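Local coordinates for pyridoxamine 5-phosphate-dependent dehydrase (Escherichia coli, PDB 3B8X), which removes the C3' hydroxyl from GDP-4-keto-6-deoxy-D-mannose by a combined transamination and deoxygenation on the way to the O-antigen sugar L-colitose, at residues D284-K287 / D288-Y291. The protein carries 1 engineered substitution. Sequence-based numbering, arbitrary orientation.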
loop_
_atom_site.group_PDB
_atom_site.type_symbol
_atom_site.label_atom_id
_atom_site.label_comp_id
_atom_site.label_asym_id
_atom_site.label_seq_id
_atom_site.Cartn_x
_atom_site.Cartn_y
_atom_site.Cartn_z
ATOM N N ASP B 284 30.849 21.843 -13.229
ATOM C CA ASP B 284 31.971 22.718 -13.504
ATOM C C ASP B 284 32.974 22.558 -12.367
ATOM O O ASP B 284 34.192 22.541 -12.555
ATOM C CB ASP B 284 31.497 24.160 -13.605
ATOM C CG ASP B 284 32.613 25.149 -13.395
ATOM O OD1 ASP B 284 33.644 25.034 -14.100
ATOM O OD2 ASP B 284 32.473 26.034 -12.524
ATOM N N LYS B 285 32.468 22.376 -11.163
ATOM C CA LYS B 285 33.387 22.210 -10.053
ATOM C C LYS B 285 34.116 20.864 -9.883
ATOM O O LYS B 285 35.179 20.793 -9.239
ATOM C CB LYS B 285 32.656 22.563 -8.761
ATOM C CG LYS B 285 32.425 24.023 -8.635
ATOM C CD LYS B 285 33.178 24.441 -7.407
ATOM C CE LYS B 285 34.128 25.566 -7.687
ATOM N NZ LYS B 285 34.703 25.949 -6.374
ATOM N N PHE B 286 33.493 19.788 -10.356
ATOM C CA PHE B 286 34.055 18.458 -10.207
ATOM C C PHE B 286 34.470 17.835 -11.537
ATOM O O PHE B 286 34.792 16.642 -11.590
ATOM C CB PHE B 286 33.000 17.564 -9.541
ATOM C CG PHE B 286 32.860 17.793 -8.061
ATOM C CD1 PHE B 286 31.987 18.755 -7.584
ATOM C CD2 PHE B 286 33.626 17.073 -7.155
ATOM C CE1 PHE B 286 31.856 18.964 -6.228
ATOM C CE2 PHE B 286 33.522 17.311 -5.786
ATOM C CZ PHE B 286 32.631 18.247 -5.333
ATOM N N LYS B 287 34.424 18.610 -12.615
ATOM C CA LYS B 287 34.718 18.019 -13.919
ATOM C C LYS B 287 36.050 17.303 -14.116
ATOM O O LYS B 287 36.103 16.228 -14.738
ATOM C CB LYS B 287 34.206 18.826 -15.120
ATOM C CG LYS B 287 35.140 19.910 -15.602
ATOM C CD LYS B 287 34.549 21.296 -15.332
ATOM C CE LYS B 287 35.482 22.419 -15.795
ATOM N NZ LYS B 287 35.751 23.514 -14.794
ATOM N N ASP B 288 37.115 17.848 -13.533
ATOM C CA ASP B 288 38.397 17.176 -13.649
ATOM C C ASP B 288 38.823 16.647 -12.295
ATOM O O ASP B 288 39.983 16.728 -11.909
ATOM C CB ASP B 288 39.453 18.122 -14.203
ATOM C CG ASP B 288 39.295 18.350 -15.686
ATOM O OD1 ASP B 288 39.440 17.364 -16.453
ATOM O OD2 ASP B 288 39.008 19.514 -16.059
ATOM N N HIS B 289 37.881 16.119 -11.550
ATOM C CA HIS B 289 38.262 15.668 -10.249
ATOM C C HIS B 289 39.305 14.584 -10.409
ATOM O O HIS B 289 39.208 13.742 -11.324
ATOM C CB HIS B 289 37.051 15.215 -9.446
ATOM C CG HIS B 289 37.299 15.191 -7.973
ATOM N ND1 HIS B 289 38.019 14.187 -7.371
ATOM C CD2 HIS B 289 36.993 16.078 -6.999
ATOM C CE1 HIS B 289 38.098 14.430 -6.076
ATOM N NE2 HIS B 289 37.492 15.574 -5.825
ATOM N N PRO B 290 40.333 14.645 -9.560
ATOM C CA PRO B 290 41.443 13.698 -9.631
ATOM C C PRO B 290 41.074 12.294 -9.217
ATOM O O PRO B 290 41.782 11.370 -9.563
ATOM C CB PRO B 290 42.463 14.251 -8.620
ATOM C CG PRO B 290 41.608 14.975 -7.621
ATOM C CD PRO B 290 40.564 15.649 -8.502
ATOM N N TYR B 291 40.025 12.111 -8.430
ATOM C CA TYR B 291 39.711 10.739 -8.033
ATOM C C TYR B 291 38.241 10.352 -8.037
ATOM O O TYR B 291 37.880 9.261 -7.567
ATOM C CB TYR B 291 40.383 10.354 -6.709
ATOM C CG TYR B 291 40.005 11.224 -5.529
ATOM C CD1 TYR B 291 38.811 11.017 -4.832
ATOM C CD2 TYR B 291 40.869 12.220 -5.084
ATOM C CE1 TYR B 291 38.494 11.775 -3.691
ATOM C CE2 TYR B 291 40.533 13.029 -3.980
ATOM C CZ TYR B 291 39.376 12.771 -3.276
ATOM O OH TYR B 291 39.068 13.569 -2.206
HETATM O O HOH W 1 36.843 20.343 -12.407
#
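The rings of Phe286 and His289 are neighbours with planes within 15° of parallel, displaced so that little of either ring covers the other; CD2 of Phe286 meets CD2 of His289 at 3.5 Å. Pro290 CD sits over one face of the imidazole, near its margin, and Tyr291 CA lies in plane at its edge. Farther on, His289 CE1 stands over the centre of one face of the Tyr291 ring, 3.3 Å above it. The trans chi1 of His289 (-160°) carries its ring to where ND1 accepts a nearly straight hydrogen bond (3.1 Å) from Tyr291 N, while NE2 is hydrogen-bonded to Leu389 O. In the connection from the long helix 255-286 to strand 292-293, Phe286 to His289 form a type I beta turn, closed by a hydrogen bond from His289 N to Phe286 O at 3.1 Å, the donor standing well above the carbonyl plane. On the exposed side, the poorly ordered Lys287, bent at chi2 and chi4, swings NZ back into a salt bridge with Asp284 OD1 at 2.7 Å, from the anti side and tilted out of the carboxylate plane, and a hydrogen bond to Asp284 O. A water accepts from Asp288 N and donates weakly to Asp284 O. Helix 379-388 packs against Phe286 through Leu385 and Arg386.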